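Local atomic coordinates of probable LacI-family transcriptional regulator (Corynebacterium glutamicum ATCC 13032, PDB entry 3BIL), a protein that probably acts as a DNA-binding transcriptional regulator of the LacI family, as in relatives that respond to small molecules. Residues A[126-131]-A[136-141]; A[236-241]-A[263-268]; A[194-199]-A[223-228]; A[172-177]-A[325-330]. All coordinates share one frame; numbering follows the deposited sequence. Where two conformers were deposited one is given.

Contact 1 of 4, residues A[126-131]-A[136-141]; sequences IICVPN and NQLEDL
Leu138 of helix 135-143 packs against Cys128 of strand 126-128 and Pro130 in the loop that follows it. Strand 126-128, this helix and the adjacent parallel strand 148-151 form a beta-alpha-beta crossover, the building unit of the periplasmic-binding-protein fold. Followed outward, the Leu138 side chain leaves the helix with CB pointing at the strand. CB and CG make no close contact, CG staying 5.1 Å from both Cys128 SG and Pro130 CB; the touching is left to the two methyls. These then separate: CD1 reaches the proline ring, 3.7 Å from Pro130 CB and 4.2 Å from Pro130 CA, while CD2 lies 4.2 Å from Cys128 SG. With SG anti to the backbone N (chi1 154°), Cys128 extends towards this second methyl. No hydrogen bond joins the segments, and within the helix Asn136 O accepts from both Glu139 N and Asp140 N. Leu115 of helix 108-120 touches Leu138 as well, and Thr119 of that helix meets both Ile126 and Leu141, so a second helix closes the apolar layer. Pro130 also touches Leu150 of strand 148-151. One helical turn beyond Leu138, the layer ends in a looser touch between methyls, with Ile126 CD1 4.5 Å from Leu141 CD1.

Contact 2 of 4, residues A[236-241]-A[263-268]; sequences KLLDQG and AGLVIG
Leu238 and Leu265 meet tip to tip in a contact made by methyl groups alone, between two pieces of chain that each finish a helix on a glycine. Leu265 CD1 points at the fork of Leu238 and is shared almost evenly by its two methyls, lying 4.0 Å from Leu238 CD1 and 4.1 Å from Leu238 CD2. Both leucines carry CG anti to the carbonyl carbon (chi1 -67° in Leu238), which sends their branches outward from the backbone across the gap. Ala263 adds a lighter touch, its CB standing 4.4 Å from Leu238 CD1, so Leu238 CD1 touches both Ala263 and Leu265. No hydrogen bond crosses, and the joint is small and lies at the surface.

Each helix is closed by a Schellman motif. Gly241, with positive phi, ends helix 227-239, where Gly241 N makes a weak bond to Leu238 O and Ala242 N reaches Leu237 O. Gly264 does the same for helix 250-262, and its positive phi turns the chain so that Leu265 follows directly on the helix end and faces the neighbouring helix. Beyond it, the loop is tied by a bond from Val266 N to Asp270 OD2.

Beneath the pair, Leu238 also rests on Leu245 of strand 244-247 and on Val271, just before strand 272-276, while Leu237 lies on strands 219-221 and 244-247. The contact thus bridges the C-terminal ends of helices 227-239 and 250-262 at the margin of the helical layer over this part of the sheet.

Contact 3 of 4, residues A[194-199]-A[223-228]; sequences MDTSTG and GGYEQS
Asp195 holds CG between its backbone N and its carbonyl carbon (chi1 60°), and Tyr225 carries its ring anti to the carbonyl carbon (chi1 -64°); these settings bring a carboxylate and a phenol together from opposite directions. Tyr225 OH donates to Asp195 OD1 over 2.7 Å, and OD1 accepts with its syn lone pair, on the side of OD2. Asp195 OD2 therefore also comes close, 3.3 Å from Tyr225 OH, although the bond belongs to OD1. Carboxylate and ring planes lie only 26° apart, and OD1 sits at the ring edge, near its plane. Thr196 completes the encounter with a methyl, CG2 being 4.2 Å from the tyrosine hydroxyl.

Both segments begin as loops after the neighbouring parallel strands 187-190 and 219-221 and run into the first turns of helices 197-212 and 227-239. In alpha/beta proteins of the periplasmic-binding-protein type such loops commonly border the cleft between the two lobes, and the position of Tyr225, which also touches Glu106 in the loop after strand 99-103, is consistent with that.

Thr196 is the N-cap of helix 197-212: its OG1 accepts from Gly199 N at 3.1 Å and is also bonded to Pro193 O, so the hydroxyl is held at both the helix and the preceding loop. Next to this helix start, the charge of Asp195 may be favoured by the helix dipole. Beyond Tyr225, Gln227 packs on Pro280 of the second subunit.

Contact 4 of 4, residues A[172-177]-A[325-330]; sequences IAAAVE and TALIHR
Leu327 of strand 322-328 places its two methyls against consecutive alanines of helix 169-181. CD1 meets the side chain of Ala175, 3.8 Å from its CB, and CD2 lies over the peptide link between the alanines, 3.8 Å from both Ala174 C and Ala175 N, with Ala174 CB at 4.0 Å. The leucine thus touches helix backbone as well as methyl groups, which the smallness of alanine permits; Ala175 CA and Leu327 CA are 6.6 Å apart. CG anti to the backbone N (chi1 -175°) carries the branch out of the strand towards the helix. Two residues earlier, Thr325 offers its methyl to the same helix, CG2 lying 4.3 Å from Ile172 N.

Around this first shell, Leu178, on the next turn of the helix, and Thr290 also touch Leu327. Thr325 is fixed by its hydroxyl, bonded to Asp293 O, and its strand runs antiparallel to 291-293, paired through Ala326 with Asp293 and Ile328 with Val291. Ile172 points away from this strand and packs on Arg202 and Phe206 of helix 197-212, which flanks helix 169-181, and on Ile292 of the sheet. This is helix-on-sheet packing in an alpha/beta fold, linking the last strand of the chain to a helix that begins just after strand 163-167.

Nothing polar is exchanged across the interface: the helix bonds its own backbone, as from Val176 N to Ile172 O, and the threonine hydroxyl has its partner in the sheet, so no hydrogen bond crosses, and the two segments meet through apolar packing, consistent with a hydrophobic interface.

How the contacts relate
Along the chain, contact 1 closes first; contact 4 then opens with helix 169-181 and closes only at the final strand, enclosing contacts 3 and 2 in turn. Contacts 1 and 2 lie on opposite sides of the chain's centre, their centres about 40 Å apart, whereas contact 3 is nearest the middle, its centre about 20 Å from that of contact 1 and about 21 Å from those of contacts 2 and 4. Contacts 1 and 4 each pack a helix on a strand, and contacts 2 and 3 share helix 227-239 at its two ends. None touches another; they are separate joints in a periplasmic-binding-protein fold, contact 1 towards one end, contacts 2 and 4 towards the other.

Contact 1 of 4, residues A[126-131]-A[136-141]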
# COMPACT_ATOMS: atom_id res chain seq x y z
N ILE A 126 -21.85 4.36 7.94
CA ILE A 126 -20.72 3.44 8.06
C ILE A 126 -20.62 2.56 6.81
O ILE A 126 -21.57 1.87 6.48
CB ILE A 126 -20.83 2.54 9.31
CG1 ILE A 126 -20.66 3.37 10.58
CG2 ILE A 126 -19.81 1.42 9.26
CD1 ILE A 126 -20.62 2.56 11.84
N ILE A 127 -19.47 2.63 6.13
CA ILE A 127 -19.16 1.68 5.06
C ILE A 127 -18.09 0.77 5.60
O ILE A 127 -17.08 1.23 6.15
CB ILE A 127 -18.63 2.36 3.82
CG1 ILE A 127 -19.77 3.07 3.10
CG2 ILE A 127 -17.98 1.33 2.91
CD1 ILE A 127 -19.32 4.05 2.03
N CYS A 128 -18.30 -0.53 5.44
CA CYS A 128 -17.54 -1.47 6.23
C CYS A 128 -17.31 -2.85 5.59
O CYS A 128 -18.16 -3.34 4.84
CB CYS A 128 -18.25 -1.60 7.57
SG CYS A 128 -17.97 -3.12 8.36
N VAL A 129 -16.14 -3.45 5.88
CA VAL A 129 -15.80 -4.81 5.43
C VAL A 129 -15.96 -5.75 6.59
O VAL A 129 -15.07 -5.88 7.42
CB VAL A 129 -14.34 -4.94 4.87
CG1 VAL A 129 -14.08 -6.37 4.44
CG2 VAL A 129 -14.09 -4.00 3.70
N PRO A 130 -17.11 -6.45 6.66
CA PRO A 130 -17.49 -7.22 7.82
C PRO A 130 -16.60 -8.41 8.08
O PRO A 130 -16.32 -9.17 7.15
CB PRO A 130 -18.87 -7.74 7.44
CG PRO A 130 -18.86 -7.78 5.96
CD PRO A 130 -18.09 -6.56 5.57
N ASN A 131 -16.14 -8.55 9.32
CA ASN A 131 -15.69 -9.84 9.85
C ASN A 131 -16.95 -10.65 10.15
O ASN A 131 -17.93 -10.10 10.65
CB ASN A 131 -14.88 -9.64 11.13
CG ASN A 131 -13.93 -10.80 11.43
OD1 ASN A 131 -14.35 -11.93 11.71
ND2 ASN A 131 -12.63 -10.51 11.41
N ASN A 136 -23.68 -10.28 14.40
CA ASN A 136 -24.71 -9.85 15.35
C ASN A 136 -24.73 -8.33 15.60
O ASN A 136 -25.76 -7.68 15.37
CB ASN A 136 -24.61 -10.63 16.67
CG ASN A 136 -24.98 -12.11 16.52
OD1 ASN A 136 -25.51 -12.54 15.48
ND2 ASN A 136 -24.69 -12.89 17.55
N GLN A 137 -23.60 -7.77 16.03
CA GLN A 137 -23.52 -6.34 16.33
C GLN A 137 -23.86 -5.51 15.13
O GLN A 137 -24.41 -4.41 15.27
CB GLN A 137 -22.12 -5.93 16.76
CG GLN A 137 -21.30 -7.03 17.36
CD GLN A 137 -19.90 -6.57 17.64
OE1 GLN A 137 -19.67 -5.38 17.90
NE2 GLN A 137 -18.94 -7.49 17.58
N LEU A 138 -23.51 -6.03 13.95
CA LEU A 138 -23.71 -5.34 12.67
C LEU A 138 -25.18 -5.28 12.28
O LEU A 138 -25.58 -4.38 11.55
CB LEU A 138 -22.87 -5.99 11.54
CG LEU A 138 -21.41 -5.58 11.26
CD1 LEU A 138 -20.74 -6.58 10.37
CD2 LEU A 138 -21.30 -4.19 10.67
N GLU A 139 -25.98 -6.24 12.77
CA GLU A 139 -27.41 -6.25 12.51
C GLU A 139 -28.11 -5.23 13.40
O GLU A 139 -28.91 -4.43 12.92
CB GLU A 139 -27.98 -7.64 12.74
CG GLU A 139 -28.84 -8.13 11.61
CD GLU A 139 -28.02 -8.63 10.43
OE1 GLU A 139 -28.10 -9.84 10.10
OE2 GLU A 139 -27.28 -7.82 9.83
N ASP A 140 -27.77 -5.27 14.68
CA ASP A 140 -28.25 -4.31 15.68
C ASP A 140 -28.12 -2.83 15.27
O ASP A 140 -29.07 -2.05 15.44
CB ASP A 140 -27.52 -4.53 17.01
CG ASP A 140 -28.20 -5.58 17.88
OD1 ASP A 140 -28.92 -6.46 17.36
OD2 ASP A 140 -27.99 -5.52 19.11
N LEU A 141 -26.95 -2.46 14.74
CA LEU A 141 -26.72 -1.10 14.29
C LEU A 141 -27.68 -0.71 13.17
O LEU A 141 -28.12 0.44 13.09
CB LEU A 141 -25.27 -0.89 13.85
CG LEU A 141 -24.14 -0.99 14.88
CD1 LEU A 141 -22.89 -0.42 14.26
CD2 LEU A 141 -24.44 -0.29 16.20

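Contact 2 of 4, residues A[236-241]-A[263-268]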
# COMPACT_ATOMS: atom_id res chain seq x y z
N LYS A 236 5.00 -24.91 -2.42
CA LYS A 236 4.51 -26.31 -2.39
C LYS A 236 3.80 -26.75 -3.65
O LYS A 236 4.01 -27.89 -4.11
CB LYS A 236 3.75 -26.62 -1.12
CG LYS A 236 4.76 -26.91 -0.06
CD LYS A 236 4.39 -26.36 1.29
CE LYS A 236 5.64 -26.49 2.18
NZ LYS A 236 5.31 -26.97 3.54
N LEU A 237 3.02 -25.83 -4.25
CA LEU A 237 2.40 -26.05 -5.59
C LEU A 237 3.43 -26.34 -6.72
O LEU A 237 3.23 -27.26 -7.55
CB LEU A 237 1.50 -24.88 -5.93
CG LEU A 237 0.29 -24.87 -5.00
CD1 LEU A 237 -0.41 -23.50 -4.89
CD2 LEU A 237 -0.67 -26.04 -5.38
N LEU A 238 4.52 -25.59 -6.71
CA LEU A 238 5.63 -25.79 -7.63
C LEU A 238 6.31 -27.12 -7.38
O LEU A 238 6.72 -27.79 -8.32
CB LEU A 238 6.65 -24.63 -7.54
CG LEU A 238 6.26 -23.23 -7.99
CD1 LEU A 238 7.29 -22.24 -7.45
CD2 LEU A 238 6.18 -23.09 -9.51
N ASP A 239 6.42 -27.53 -6.11
CA ASP A 239 6.88 -28.91 -5.81
C ASP A 239 5.94 -29.96 -6.44
O ASP A 239 6.39 -30.89 -7.11
CB ASP A 239 7.06 -29.14 -4.29
CG ASP A 239 8.15 -28.25 -3.68
OD1 ASP A 239 9.06 -27.90 -4.47
OD2 ASP A 239 8.11 -27.89 -2.45
N GLN A 240 4.64 -29.77 -6.26
CA GLN A 240 3.62 -30.70 -6.76
C GLN A 240 3.41 -30.63 -8.26
O GLN A 240 2.48 -31.24 -8.79
CB GLN A 240 2.29 -30.46 -6.03
CG GLN A 240 2.34 -30.87 -4.60
CD GLN A 240 1.18 -30.29 -3.79
OE1 GLN A 240 0.06 -30.78 -3.86
NE2 GLN A 240 1.44 -29.25 -3.04
N GLY A 241 4.22 -29.85 -8.95
CA GLY A 241 4.22 -29.82 -10.42
C GLY A 241 3.50 -28.64 -11.08
O GLY A 241 3.42 -28.60 -12.31
N ALA A 263 12.71 -19.45 -5.95
CA ALA A 263 12.96 -20.68 -6.75
C ALA A 263 13.82 -20.48 -8.01
O ALA A 263 14.10 -21.45 -8.71
CB ALA A 263 11.60 -21.38 -7.14
N GLY A 264 14.18 -19.24 -8.32
CA GLY A 264 14.88 -18.93 -9.57
C GLY A 264 14.06 -18.90 -10.87
O GLY A 264 14.60 -19.03 -11.98
N LEU A 265 12.76 -18.69 -10.80
CA LEU A 265 11.99 -18.79 -12.04
C LEU A 265 11.62 -17.43 -12.66
O LEU A 265 11.18 -16.51 -11.96
CB LEU A 265 10.76 -19.71 -11.85
CG LEU A 265 11.03 -21.12 -11.30
CD1 LEU A 265 9.89 -21.57 -10.40
CD2 LEU A 265 11.26 -22.17 -12.44
N VAL A 266 11.79 -17.29 -13.97
CA VAL A 266 11.29 -16.12 -14.69
C VAL A 266 9.79 -16.30 -14.99
O VAL A 266 9.41 -17.16 -15.78
CB VAL A 266 12.08 -15.85 -16.03
CG1 VAL A 266 11.73 -14.45 -16.62
CG2 VAL A 266 13.58 -15.95 -15.81
N ILE A 267 8.95 -15.51 -14.32
CA ILE A 267 7.57 -15.38 -14.69
C ILE A 267 7.40 -14.98 -16.14
O ILE A 267 8.19 -14.19 -16.67
CB ILE A 267 6.85 -14.36 -13.82
CG1 ILE A 267 6.96 -14.82 -12.37
CG2 ILE A 267 5.36 -14.18 -14.32
CD1 ILE A 267 6.13 -14.11 -11.39
N GLY A 268 6.35 -15.50 -16.78
CA GLY A 268 6.18 -15.35 -18.22
C GLY A 268 7.24 -16.06 -19.07
O GLY A 268 7.18 -15.99 -20.29

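Contact 3 of 4, residues A[194-199]-A[223-228]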
# COMPACT_ATOMS: atom_id res chain seq x y z
N MET A 194 -10.51 -19.30 4.08
CA MET A 194 -11.81 -19.93 3.79
C MET A 194 -12.93 -19.44 4.70
O MET A 194 -14.10 -19.81 4.52
CB MET A 194 -11.67 -21.45 3.75
CG MET A 194 -10.87 -21.93 2.52
SD MET A 194 -11.74 -21.58 0.97
CE MET A 194 -13.21 -22.57 1.25
N ASP A 195 -12.56 -18.57 5.64
CA ASP A 195 -13.52 -17.90 6.53
C ASP A 195 -14.05 -16.56 5.97
O ASP A 195 -14.78 -15.83 6.65
CB ASP A 195 -12.90 -17.69 7.92
CG ASP A 195 -11.64 -16.82 7.87
OD1 ASP A 195 -11.63 -15.82 7.12
OD2 ASP A 195 -10.66 -17.14 8.58
N THR A 196 -13.67 -16.24 4.73
CA THR A 196 -14.20 -15.05 4.04
C THR A 196 -15.10 -15.47 2.88
O THR A 196 -14.85 -16.48 2.22
CB THR A 196 -13.07 -14.04 3.60
OG1 THR A 196 -12.01 -14.71 2.89
CG2 THR A 196 -12.48 -13.37 4.81
N SER A 197 -16.16 -14.71 2.63
CA SER A 197 -17.03 -14.98 1.50
C SER A 197 -16.18 -14.92 0.23
O SER A 197 -16.34 -15.70 -0.71
CB SER A 197 -18.16 -13.95 1.45
OG SER A 197 -17.66 -12.62 1.59
N THR A 198 -15.26 -13.98 0.25
CA THR A 198 -14.24 -13.79 -0.76
C THR A 198 -13.44 -15.09 -1.01
O THR A 198 -13.43 -15.63 -2.14
CB THR A 198 -13.42 -12.54 -0.31
OG1 THR A 198 -13.93 -11.40 -1.01
CG2 THR A 198 -11.92 -12.68 -0.48
N GLY A 199 -12.81 -15.63 0.02
CA GLY A 199 -12.01 -16.84 -0.15
C GLY A 199 -12.76 -18.03 -0.74
O GLY A 199 -12.20 -18.80 -1.51
N GLY A 223 -4.80 -20.99 1.51
CA GLY A 223 -3.95 -20.02 2.19
C GLY A 223 -4.69 -19.28 3.28
O GLY A 223 -5.64 -19.80 3.88
N GLY A 224 -4.26 -18.05 3.53
CA GLY A 224 -4.70 -17.31 4.70
C GLY A 224 -4.39 -15.82 4.68
O GLY A 224 -4.96 -15.07 3.89
N TYR A 225 -3.48 -15.39 5.55
CA TYR A 225 -3.29 -13.95 5.76
C TYR A 225 -1.88 -13.40 5.46
O TYR A 225 -1.75 -12.41 4.73
CB TYR A 225 -3.83 -13.54 7.14
CG TYR A 225 -5.33 -13.74 7.29
CD1 TYR A 225 -6.23 -12.75 6.87
CD2 TYR A 225 -5.86 -14.92 7.85
CE1 TYR A 225 -7.62 -12.92 6.99
CE2 TYR A 225 -7.26 -15.11 7.98
CZ TYR A 225 -8.14 -14.10 7.55
OH TYR A 225 -9.51 -14.24 7.66
N GLU A 226 -0.84 -14.05 6.00
CA GLU A 226 0.56 -13.63 5.82
C GLU A 226 1.10 -13.83 4.42
O GLU A 226 0.73 -14.77 3.70
CB GLU A 226 1.51 -14.36 6.79
CG GLU A 226 1.43 -13.92 8.25
CD GLU A 226 0.10 -14.28 8.92
OE1 GLU A 226 -0.58 -15.24 8.45
OE2 GLU A 226 -0.28 -13.61 9.91
N GLN A 227 1.99 -12.93 4.04
CA GLN A 227 2.79 -13.09 2.87
C GLN A 227 3.50 -14.44 2.96
O GLN A 227 3.65 -15.12 1.95
CB GLN A 227 3.80 -11.94 2.78
CG GLN A 227 4.73 -11.99 1.57
CD GLN A 227 5.65 -10.78 1.50
OE1 GLN A 227 5.35 -9.73 2.06
NE2 GLN A 227 6.77 -10.93 0.82
N SER A 228 3.89 -14.82 4.18
CA SER A 228 4.59 -16.09 4.42
C SER A 228 3.75 -17.30 3.98
O SER A 228 4.24 -18.23 3.33
CB SER A 228 4.98 -16.24 5.89
OG SER A 228 6.31 -16.76 5.98

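Contact 4 of 4, residues A[172-177]-A[325-330]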
# COMPACT_ATOMS: atom_id res chain seq x y z
N ILE A 172 -12.33 -14.84 -13.24
CA ILE A 172 -11.80 -16.19 -12.99
C ILE A 172 -12.01 -17.12 -14.20
O ILE A 172 -11.04 -17.78 -14.72
CB ILE A 172 -12.30 -16.76 -11.68
CG1 ILE A 172 -11.81 -15.89 -10.52
CG2 ILE A 172 -11.78 -18.17 -11.50
CD1 ILE A 172 -12.54 -16.10 -9.17
N ALA A 173 -13.25 -17.11 -14.71
CA ALA A 173 -13.55 -17.89 -15.93
C ALA A 173 -12.66 -17.50 -17.10
O ALA A 173 -12.16 -18.39 -17.80
CB ALA A 173 -14.96 -17.73 -16.31
N ALA A 174 -12.40 -16.20 -17.31
CA ALA A 174 -11.51 -15.85 -18.42
C ALA A 174 -10.06 -16.19 -18.21
O ALA A 174 -9.35 -16.63 -19.16
CB ALA A 174 -11.64 -14.41 -18.80
N ALA A 175 -9.59 -16.01 -16.98
CA ALA A 175 -8.24 -16.47 -16.67
C ALA A 175 -8.12 -17.97 -16.87
O ALA A 175 -7.16 -18.41 -17.51
CB ALA A 175 -7.83 -16.08 -15.30
N VAL A 176 -9.08 -18.77 -16.38
CA VAL A 176 -9.00 -20.24 -16.60
C VAL A 176 -9.01 -20.60 -18.09
O VAL A 176 -8.13 -21.35 -18.55
CB VAL A 176 -10.06 -21.04 -15.82
CG1 VAL A 176 -10.11 -22.48 -16.26
CG2 VAL A 176 -9.78 -20.97 -14.29
N GLU A 177 -9.97 -20.03 -18.83
CA GLU A 177 -10.07 -20.18 -20.29
C GLU A 177 -8.73 -19.95 -20.96
O GLU A 177 -8.26 -20.80 -21.70
CB GLU A 177 -11.15 -19.27 -20.90
CG GLU A 177 -12.44 -20.01 -21.31
CD GLU A 177 -12.18 -21.21 -22.26
OE1 GLU A 177 -11.68 -20.98 -23.40
OE2 GLU A 177 -12.46 -22.38 -21.86
N THR A 325 -15.96 -8.44 -12.54
CA THR A 325 -14.54 -8.49 -12.37
C THR A 325 -13.96 -8.70 -13.77
O THR A 325 -14.66 -9.22 -14.65
CB THR A 325 -14.25 -9.66 -11.46
OG1 THR A 325 -13.39 -9.23 -10.40
CG2 THR A 325 -13.67 -10.84 -12.19
N ALA A 326 -12.72 -8.25 -14.03
CA ALA A 326 -12.21 -8.34 -15.40
C ALA A 326 -10.77 -8.83 -15.48
O ALA A 326 -10.00 -8.60 -14.56
CB ALA A 326 -12.39 -7.00 -16.12
N LEU A 327 -10.42 -9.51 -16.56
CA LEU A 327 -9.04 -9.94 -16.81
C LEU A 327 -8.24 -8.92 -17.67
O LEU A 327 -8.55 -8.70 -18.83
CB LEU A 327 -9.05 -11.30 -17.52
CG LEU A 327 -7.69 -11.94 -17.75
CD1 LEU A 327 -7.14 -12.50 -16.44
CD2 LEU A 327 -7.85 -13.09 -18.73
N ILE A 328 -7.19 -8.32 -17.08
CA ILE A 328 -6.24 -7.50 -17.76
C ILE A 328 -5.14 -8.43 -18.33
O ILE A 328 -4.31 -8.94 -17.58
CB ILE A 328 -5.62 -6.44 -16.78
CG1 ILE A 328 -6.67 -5.80 -15.88
CG2 ILE A 328 -4.83 -5.36 -17.52
CD1 ILE A 328 -7.86 -5.16 -16.55
N HIS A 329 -5.14 -8.63 -19.63
CA HIS A 329 -4.15 -9.50 -20.26
C HIS A 329 -2.84 -8.75 -20.43
O HIS A 329 -2.76 -7.72 -21.11
CB HIS A 329 -4.66 -10.04 -21.61
CG HIS A 329 -3.93 -11.26 -22.10
ND1 HIS A 329 -4.44 -12.08 -23.09
CD2 HIS A 329 -2.73 -11.79 -21.75
CE1 HIS A 329 -3.58 -13.06 -23.33
NE2 HIS A 329 -2.54 -12.90 -22.53
N ARG A 330 -1.81 -9.27 -19.76
CA ARG A 330 -0.48 -8.71 -19.89
C ARG A 330 0.47 -9.77 -20.42
O ARG A 330 0.14 -10.38 -21.44
CB ARG A 330 -0.00 -8.12 -18.61
CG ARG A 330 -0.94 -7.05 -18.08
CD ARG A 330 -0.09 -6.04 -17.28
NE ARG A 330 -0.93 -5.03 -16.65
CZ ARG A 330 -1.25 -4.99 -15.38
NH1 ARG A 330 -0.77 -5.89 -14.53
NH2 ARG A 330 -2.02 -4.01 -14.95